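PDB 6HB0: ABC transporter periplasmic-binding protein YtfQ from Mycobacterium smegmatis, which probably binds a sugar such as L-arabinofuranose as the extracytoplasmic solute-binding component of an ABC transporter. Local coordinates for residues Lys180-Gln185 and Lys203-Ile208; Val151-Thr156 and Lys195-Ala200; Thr120-Asp125 and Gly268-Asp273. One frame throughout, in Å; residues are numbered along the deposited sequence.

Contact 1: residues Lys180-Gln185 and Lys203-Ile208; sequences KIVASQ and KSTPQI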
loop_
_atom_site.group_PDB
_atom_site.type_symbol
_atom_site.label_atom_id
_atom_site.label_comp_id
_atom_site.label_asym_id
_atom_site.label_seq_id
_atom_site.Cartn_x
_atom_site.Cartn_y
_atom_site.Cartn_z
ATOM N N LYS A 180 -19.256 15.164 -7.348
ATOM C CA LYS A 180 -19.598 15.438 -5.961
ATOM C C LYS A 180 -19.705 14.163 -5.156
ATOM O O LYS A 180 -20.380 13.220 -5.538
ATOM C CB LYS A 180 -20.918 16.201 -5.904
ATOM C CG LYS A 180 -20.675 17.694 -5.770
ATOM C CD LYS A 180 -21.780 18.538 -6.367
ATOM C CE LYS A 180 -21.554 19.992 -5.965
ATOM N NZ LYS A 180 -22.590 20.842 -6.594
ATOM N N ILE A 181 -19.053 14.152 -4.017
ATOM C CA ILE A 181 -19.259 13.074 -3.102
ATOM C C ILE A 181 -20.569 13.310 -2.321
ATOM O O ILE A 181 -20.623 14.201 -1.497
ATOM C CB ILE A 181 -18.093 12.957 -2.156
ATOM C CG1 ILE A 181 -16.813 12.638 -2.965
ATOM C CG2 ILE A 181 -18.403 11.872 -1.106
ATOM C CD1 ILE A 181 -15.557 12.854 -2.155
ATOM N N VAL A 182 -21.575 12.488 -2.574
ATOM C CA VAL A 182 -22.903 12.707 -1.970
ATOM C C VAL A 182 -23.107 11.855 -0.723
ATOM O O VAL A 182 -24.052 12.052 0.011
ATOM C CB VAL A 182 -24.065 12.515 -2.988
ATOM C CG1 VAL A 182 -23.993 13.583 -4.077
ATOM C CG2 VAL A 182 -24.091 11.112 -3.573
ATOM N N ALA A 183 -22.256 10.869 -0.503
ATOM C CA ALA A 183 -22.290 10.105 0.755
ATOM C C ALA A 183 -20.939 9.460 0.957
ATOM O O ALA A 183 -20.285 9.083 -0.024
ATOM C CB ALA A 183 -23.374 9.051 0.721
ATOM N N SER A 184 -20.520 9.365 2.217
ATOM C CA SER A 184 -19.215 8.859 2.564
ATOM C C SER A 184 -19.314 8.263 3.963
ATOM O O SER A 184 -19.755 8.929 4.888
ATOM C CB SER A 184 -18.193 9.950 2.511
ATOM O OG SER A 184 -16.880 9.409 2.455
ATOM N N GLN A 185 -19.016 6.974 4.093
ATOM C CA GLN A 185 -19.206 6.298 5.360
ATOM C C GLN A 185 -18.240 5.122 5.474
ATOM O O GLN A 185 -17.937 4.491 4.478
ATOM C CB GLN A 185 -20.655 5.831 5.448
ATOM C CG GLN A 185 -21.018 5.129 6.728
ATOM C CD GLN A 185 -22.508 4.939 6.890
ATOM O OE1 GLN A 185 -23.297 5.715 6.359
ATOM N NE2 GLN A 185 -22.900 3.889 7.610
ATOM N N LYS A 203 -30.356 3.146 -0.541
ATOM C CA LYS A 203 -31.608 3.600 0.058
ATOM C C LYS A 203 -31.689 5.110 0.184
ATOM O O LYS A 203 -32.741 5.675 -0.063
ATOM C CB LYS A 203 -31.836 2.941 1.433
ATOM C CG LYS A 203 -32.478 1.575 1.327
ATOM C CD LYS A 203 -32.313 0.775 2.615
ATOM C CE LYS A 203 -32.597 -0.708 2.393
ATOM N NZ LYS A 203 -31.689 -1.561 3.203
ATOM N N SER A 204 -30.582 5.753 0.549
ATOM C CA SER A 204 -30.561 7.171 0.886
ATOM C C SER A 204 -30.271 8.083 -0.320
ATOM O O SER A 204 -30.543 9.263 -0.278
ATOM C CB SER A 204 -29.494 7.427 1.945
ATOM O OG SER A 204 -28.211 7.464 1.339
ATOM N N THR A 205 -29.688 7.527 -1.372
ATOM C CA THR A 205 -29.156 8.322 -2.456
ATOM C C THR A 205 -29.790 7.856 -3.761
ATOM O O THR A 205 -29.427 6.807 -4.290
ATOM C CB THR A 205 -27.614 8.194 -2.558
ATOM O OG1 THR A 205 -27.008 8.507 -1.297
ATOM C CG2 THR A 205 -27.073 9.139 -3.617
ATOM N N PRO A 206 -30.707 8.662 -4.319
ATOM C CA PRO A 206 -31.464 8.171 -5.493
ATOM C C PRO A 206 -30.625 7.970 -6.783
ATOM O O PRO A 206 -30.924 7.114 -7.600
ATOM C CB PRO A 206 -32.547 9.254 -5.697
ATOM C CG PRO A 206 -32.171 10.422 -4.825
ATOM C CD PRO A 206 -30.892 10.114 -4.091
ATOM N N GLN A 207 -29.567 8.739 -6.932
ATOM C CA GLN A 207 -28.756 8.724 -8.119
ATOM C C GLN A 207 -27.286 8.506 -7.698
ATOM O O GLN A 207 -26.697 9.363 -7.082
ATOM C CB GLN A 207 -28.992 10.062 -8.857
ATOM C CG GLN A 207 -27.835 10.633 -9.684
ATOM C CD GLN A 207 -27.578 9.898 -10.977
ATOM O OE1 GLN A 207 -28.004 8.753 -11.150
ATOM N NE2 GLN A 207 -26.869 10.553 -11.898
ATOM N N ILE A 208 -26.752 7.326 -7.976
ATOM C CA ILE A 208 -25.349 7.016 -7.692
ATOM C C ILE A 208 -24.698 6.650 -8.990
ATOM O O ILE A 208 -25.148 5.737 -9.686
ATOM C CB ILE A 208 -25.168 5.863 -6.675
ATOM C CG1 ILE A 208 -25.841 6.213 -5.343
ATOM C CG2 ILE A 208 -23.681 5.564 -6.478
ATOM C CD1 ILE A 208 -25.880 5.048 -4.361
#
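Val182 and Ala183, on the outer strand of a sheet, meet Thr205 in the turn that follows helix 191-204. Along the segment Lys203-Ile208, the helix ends with Ser204. Its OG forms weak hydrogen bonds back to Ala200 O and Phe201 O, and lies 3.1 Å from Thr205 OG1 in a further hydrogen bond. A small hydroxyl residue suits this place because, near the end of a helix, so short a side chain can fold back toward carbonyls of the last turn. Thr205 is the first residue to leave helical geometry, and its two branches divide the work. With CG2 anti to the backbone N (OG1 at chi1 -54°), the methyl crosses the side chain of Val182 obliquely and comes 3.6 Å from its CG2. The hydroxyl branch stays beside Ser204, and its OG1 passes 4.2 Å from Ala183 CB, a packing contact without a bond. Strand 179-186, helix 191-204 and strand 210-213 form a beta-alpha-beta crossover of the Rossmann-like kind found in periplasmic binding proteins; strand 148-154 lies between the two parallel strands, and the turn at Thr205 begins the return. The outer strand carries a beta bulge against strand 148-154, where psi of -14° at Val182 turns two consecutive CB atoms toward Thr205. Branched Val182 fills the outer part of the contact, while Ala183 brings a single methyl. After the proline, Gln207 uses its backbone O to accept a hydrogen bond from Asn149 ND2, and Val182 also touches Asn149. Ile208, buried next along the chain, packs on Phe201 of the helix, which Ala183 touches as well.

Contact 2: residues Val151-Thr156 and Lys195-Ala200; sequences VQLEGT and KQVMEA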
loop_
_atom_site.group_PDB
_atom_site.type_symbol
_atom_site.label_atom_id
_atom_site.label_comp_id
_atom_site.label_asym_id
_atom_site.label_seq_id
_atom_site.Cartn_x
_atom_site.Cartn_y
_atom_site.Cartn_z
ATOM N N VAL A 151 -20.342 7.961 -4.310
ATOM C CA VAL A 151 -20.385 7.546 -2.923
ATOM C C VAL A 151 -19.065 6.891 -2.557
ATOM O O VAL A 151 -18.436 6.262 -3.389
ATOM C CB VAL A 151 -21.575 6.663 -2.617
ATOM C CG1 VAL A 151 -22.873 7.416 -2.966
ATOM C CG2 VAL A 151 -21.481 5.282 -3.258
ATOM N N GLN A 152 -18.640 7.073 -1.313
ATOM C CA GLN A 152 -17.358 6.599 -0.866
ATOM C C GLN A 152 -17.469 5.648 0.298
ATOM O O GLN A 152 -18.065 5.957 1.340
ATOM C CB GLN A 152 -16.473 7.790 -0.508
ATOM C CG GLN A 152 -15.086 7.402 0.004
ATOM C CD GLN A 152 -14.056 8.541 0.028
ATOM O OE1 GLN A 152 -12.864 8.296 0.251
ATOM N NE2 GLN A 152 -14.512 9.771 -0.136
ATOM N N LEU A 153 -16.888 4.481 0.132
ATOM C CA LEU A 153 -16.804 3.487 1.217
ATOM C C LEU A 153 -15.433 3.681 1.832
ATOM O O LEU A 153 -14.401 3.385 1.205
ATOM C CB LEU A 153 -16.988 2.089 0.653
ATOM C CG LEU A 153 -18.321 1.819 -0.045
ATOM C CD1 LEU A 153 -18.294 0.466 -0.756
ATOM C CD2 LEU A 153 -19.442 1.820 0.974
ATOM N N GLU A 154 -15.401 4.251 3.046
ATOM C CA GLU A 154 -14.166 4.529 3.698
ATOM C C GLU A 154 -13.696 3.351 4.522
ATOM O O GLU A 154 -14.505 2.544 4.995
ATOM C CB GLU A 154 -14.315 5.695 4.666
ATOM C CG GLU A 154 -14.895 6.932 4.071
ATOM C CD GLU A 154 -15.234 7.966 5.161
ATOM O OE1 GLU A 154 -14.701 7.877 6.293
ATOM O OE2 GLU A 154 -15.998 8.895 4.852
ATOM N N GLY A 155 -12.385 3.289 4.707
ATOM C CA GLY A 155 -11.776 2.356 5.612
ATOM C C GLY A 155 -12.092 2.702 7.084
ATOM O O GLY A 155 -12.792 3.656 7.404
ATOM N N THR A 156 -11.595 1.872 7.976
ATOM C CA THR A 156 -11.782 2.093 9.405
ATOM C C THR A 156 -11.498 3.486 9.843
ATOM O O THR A 156 -10.451 4.021 9.490
ATOM C CB THR A 156 -10.915 1.093 10.167
ATOM O OG1 THR A 156 -11.372 -0.186 9.787
ATOM C CG2 THR A 156 -11.052 1.250 11.686
ATOM N N LYS A 195 -20.722 -4.035 1.882
ATOM C CA LYS A 195 -22.060 -4.418 1.407
ATOM C C LYS A 195 -23.173 -3.686 2.178
ATOM O O LYS A 195 -24.097 -3.154 1.575
ATOM C CB LYS A 195 -22.264 -5.924 1.532
ATOM C CG LYS A 195 -23.589 -6.416 1.025
ATOM C CD LYS A 195 -23.749 -7.903 1.182
ATOM C CE LYS A 195 -24.979 -8.364 0.432
ATOM N NZ LYS A 195 -24.849 -9.825 0.333
ATOM N N GLN A 196 -23.031 -3.649 3.493
ATOM C CA GLN A 196 -24.016 -3.001 4.387
ATOM C C GLN A 196 -24.127 -1.496 4.120
ATOM O O GLN A 196 -25.221 -0.949 4.067
ATOM C CB GLN A 196 -23.624 -3.265 5.818
ATOM C CG GLN A 196 -24.354 -2.449 6.877
ATOM C CD GLN A 196 -24.080 -2.982 8.269
ATOM O OE1 GLN A 196 -23.993 -4.194 8.460
ATOM N NE2 GLN A 196 -23.962 -2.091 9.241
ATOM N N VAL A 197 -22.983 -0.835 3.930
ATOM C CA VAL A 197 -22.976 0.584 3.694
ATOM C C VAL A 197 -23.502 0.900 2.304
ATOM O O VAL A 197 -24.218 1.866 2.133
ATOM C CB VAL A 197 -21.573 1.170 3.873
ATOM C CG1 VAL A 197 -21.547 2.612 3.406
ATOM C CG2 VAL A 197 -21.182 1.042 5.353
ATOM N N MET A 198 -23.127 0.097 1.308
ATOM C CA MET A 198 -23.671 0.305 -0.012
ATOM C C MET A 198 -25.205 0.140 -0.018
ATOM O O MET A 198 -25.906 0.853 -0.759
ATOM C CB MET A 198 -23.046 -0.676 -1.010
ATOM C CG MET A 198 -23.365 -0.335 -2.452
ATOM S SD MET A 198 -22.592 1.160 -2.992
ATOM C CE MET A 198 -23.631 1.632 -4.372
ATOM N N GLU A 199 -25.730 -0.815 0.741
ATOM C CA GLU A 199 -27.206 -0.952 0.850
ATOM C C GLU A 199 -27.778 0.343 1.363
ATOM O O GLU A 199 -28.762 0.858 0.834
ATOM C CB GLU A 199 -27.633 -2.106 1.786
ATOM C CG GLU A 199 -27.427 -3.526 1.240
ATOM C CD GLU A 199 -27.358 -4.598 2.364
ATOM O OE1 GLU A 199 -27.763 -4.306 3.537
ATOM O OE2 GLU A 199 -26.895 -5.738 2.086
ATOM N N ALA A 200 -27.155 0.896 2.394
ATOM C CA ALA A 200 -27.623 2.142 2.971
ATOM C C ALA A 200 -27.577 3.276 1.946
ATOM O O ALA A 200 -28.466 4.099 1.896
ATOM C CB ALA A 200 -26.789 2.526 4.173
#
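Glu154 OE2 is gripped by a salt bridge from Lys166 NZ and a hydrogen bond with Ser184 OG, on the sheet face opposite to the one where Leu153 and Val151 meet Val197 and Met198. The contact between those four is side-chain packing, with no hydrogen bond across it. Leu153 CD2 presses on Val197 CG1 at 3.3 Å, closer than two methyls normally approach, as the two side chains lie alongside, pointing opposite ways. Val197 offers this methyl because CG1 stands anti to the backbone N (chi1 171°). The same CD2 also lies 4.1 Å from Met198 N, reaching the helix backbone itself. Two residues back on the strand, Val151 CG2 meets Met198 SD at 4.3 Å; the long, unbranched thioether reaches along the sheet to Val151. Residues 151-154 and 195-200 run nearly antiparallel, at 155°, with axes 9.3 Å apart, as in the layered alpha/beta lobes of this family. Strand 148-154 lies between strands 179-186 and 210-213, and Met198 continues past it to Val211 and to Ala222, Ala225 and Ile226, joining helix 191-204 to helix 216-228.

Contact 3: residues Thr120-Asp125 and Gly268-Asp273; sequences TFIGAD and GPELMD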
loop_
_atom_site.group_PDB
_atom_site.type_symbol
_atom_site.label_atom_id
_atom_site.label_comp_id
_atom_site.label_asym_id
_atom_site.label_seq_id
_atom_site.Cartn_x
_atom_site.Cartn_y
_atom_site.Cartn_z
ATOM N N THR A 120 17.051 6.874 4.719
ATOM C CA THR A 120 15.938 6.898 3.802
ATOM C C THR A 120 14.765 6.117 4.309
ATOM O O THR A 120 14.898 5.252 5.185
ATOM C CB THR A 120 16.326 6.448 2.328
ATOM O OG1 THR A 120 15.299 6.892 1.440
ATOM C CG2 THR A 120 16.481 4.972 2.164
ATOM N N PHE A 121 13.611 6.493 3.786
ATOM C CA PHE A 121 12.348 5.860 4.064
ATOM C C PHE A 121 11.802 5.343 2.741
ATOM O O PHE A 121 11.766 6.088 1.767
ATOM C CB PHE A 121 11.335 6.878 4.635
ATOM C CG PHE A 121 9.938 6.361 4.636
ATOM C CD1 PHE A 121 9.612 5.246 5.397
ATOM C CD2 PHE A 121 8.987 6.910 3.830
ATOM C CE1 PHE A 121 8.342 4.724 5.376
ATOM C CE2 PHE A 121 7.682 6.394 3.816
ATOM C CZ PHE A 121 7.364 5.288 4.607
ATOM N N ILE A 122 11.366 4.109 2.731
ATOM C CA ILE A 122 10.725 3.465 1.608
ATOM C C ILE A 122 9.362 2.947 2.021
ATOM O O ILE A 122 9.269 2.027 2.850
ATOM C CB ILE A 122 11.511 2.216 1.114
ATOM C CG1 ILE A 122 13.002 2.458 1.032
ATOM C CG2 ILE A 122 10.996 1.834 -0.256
ATOM C CD1 ILE A 122 13.754 1.151 0.969
ATOM N N GLY A 123 8.293 3.487 1.450
ATOM C CA GLY A 123 6.946 2.966 1.757
ATOM C C GLY A 123 5.877 3.464 0.812
ATOM O O GLY A 123 6.149 4.350 0.029
ATOM N N ALA A 124 4.671 2.905 0.928
ATOM C CA ALA A 124 3.581 3.247 0.041
ATOM C C ALA A 124 3.022 4.610 0.393
ATOM O O ALA A 124 3.151 5.055 1.528
ATOM C CB ALA A 124 2.478 2.213 0.105
ATOM N N ASP A 125 2.431 5.255 -0.610
ATOM C CA ASP A 125 1.769 6.529 -0.473
ATOM C C ASP A 125 0.230 6.418 -0.600
ATOM O O ASP A 125 -0.328 6.355 -1.715
ATOM C CB ASP A 125 2.278 7.414 -1.581
ATOM C CG ASP A 125 1.888 8.896 -1.407
ATOM O OD1 ASP A 125 0.950 9.225 -0.648
ATOM O OD2 ASP A 125 2.527 9.722 -2.078
ATOM N N GLY A 268 11.713 -5.171 -2.334
ATOM C CA GLY A 268 12.849 -5.919 -1.757
ATOM C C GLY A 268 14.139 -5.512 -2.399
ATOM O O GLY A 268 15.058 -5.167 -1.719
ATOM N N PRO A 269 14.200 -5.531 -3.735
ATOM C CA PRO A 269 15.466 -5.237 -4.394
ATOM C C PRO A 269 15.943 -3.845 -4.192
ATOM O O PRO A 269 17.156 -3.595 -4.088
ATOM C CB PRO A 269 15.153 -5.486 -5.871
ATOM C CG PRO A 269 14.154 -6.552 -5.795
ATOM C CD PRO A 269 13.250 -6.134 -4.676
ATOM N N GLU A 270 15.015 -2.913 -4.094
ATOM C CA GLU A 270 15.426 -1.523 -3.877
ATOM C C GLU A 270 16.028 -1.360 -2.462
ATOM O O GLU A 270 16.985 -0.606 -2.274
ATOM C CB GLU A 270 14.309 -0.527 -4.214
ATOM C CG GLU A 270 13.220 -0.310 -3.179
ATOM C CD GLU A 270 12.226 -1.487 -3.072
ATOM O OE1 GLU A 270 12.645 -2.501 -2.435
ATOM O OE2 GLU A 270 11.037 -1.425 -3.572
ATOM N N LEU A 271 15.496 -2.063 -1.474
ATOM C CA LEU A 271 16.100 -2.074 -0.130
ATOM C C LEU A 271 17.529 -2.601 -0.184
ATOM O O LEU A 271 18.445 -2.015 0.391
ATOM C CB LEU A 271 15.250 -2.941 0.808
ATOM C CG LEU A 271 15.808 -3.224 2.180
ATOM C CD1 LEU A 271 16.105 -1.910 2.883
ATOM C CD2 LEU A 271 14.839 -4.090 2.976
ATOM N N MET A 272 17.738 -3.706 -0.896
ATOM C CA MET A 272 19.091 -4.303 -0.973
ATOM C C MET A 272 20.037 -3.337 -1.689
ATOM O O MET A 272 21.158 -3.145 -1.281
ATOM C CB MET A 272 19.079 -5.653 -1.666
ATOM C CG MET A 272 18.173 -6.650 -0.984
ATOM S SD MET A 272 18.522 -6.858 0.784
ATOM C CE MET A 272 16.863 -7.185 1.377
ATOM N N ASP A 273 19.570 -2.734 -2.762
ATOM C CA ASP A 273 20.361 -1.749 -3.478
ATOM C C ASP A 273 20.703 -0.516 -2.628
ATOM O O ASP A 273 21.846 -0.051 -2.602
ATOM C CB ASP A 273 19.632 -1.334 -4.742
ATOM C CG ASP A 273 20.397 -0.288 -5.492
ATOM O OD1 ASP A 273 21.548 -0.586 -5.912
ATOM O OD2 ASP A 273 19.887 0.846 -5.616
#
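Ile122, on strand 120-122 of one lobe's parallel sheet, packs on Glu270 and Leu271, in the first turn of helix 269-279. The arrangement belongs to the two-lobed, Rossmann-like fold of periplasmic binding proteins, in which the chain passes between the lobes three times. Strand 120-122 is the last of its sheet before the first passage, and helix 269-279 comes just after the chain returns from strand 259-263, so residues far apart in sequence are brought together here. Ile122 has the largest buried area of the three. CG1 anti to the carbonyl carbon (chi1 -44°) and an extended chi2 carry CD1 to within 4.1 Å of Leu271 CA, while CG2 faces Glu270. A beta-branched residue suits a strand and offers two separate arms to the helix. Leu271 adds its own methyl, with the two CD1 atoms of Ile122 and Leu271 4.3 Å apart, and both side chains also rest on Ile104 of the adjoining strand 103-106. Glu270 plays a double part. Its aliphatic stem meets the apolar surface, CG lying 4.3 Å from Ile122 CG2, while its carboxylate turns back to gather N-H groups just before and within the first turn. Gly268, at the N-cap, holds backbone angles (phi 136°) that a residue with a CB would find strained by the preceding carbonyl. Glu270 OE2 takes Leu267 N, and the negative charge probably gains from lying at the positive end of the helix dipole. OE1 accepts Gly268 N at 2.8 Å through its syn lone pair and, through the anti one, Leu271 N at 3.0 Å, with an N-H...O angle of 144°.

In the fold
Contacts 1 and 2 share helix 191-204 and sit on neighbouring, hydrogen-bonded strands of one sheet; contact 3 lies on the other side of the chain's centre, in the other sheet, with its centre about 33 Å from that of contact 2. Contact 1, at the sheet's outer edge, is partly exposed and mixes methyl packing with a pair of hydroxyls bonded to each other at the helix end. Contact 2, one strand further in, is buried and held by apolar side chains. Contact 3 is also buried, but adds a carboxylate at a helix start. Both other contacts are nested within the long chain loop that contact 3 closes.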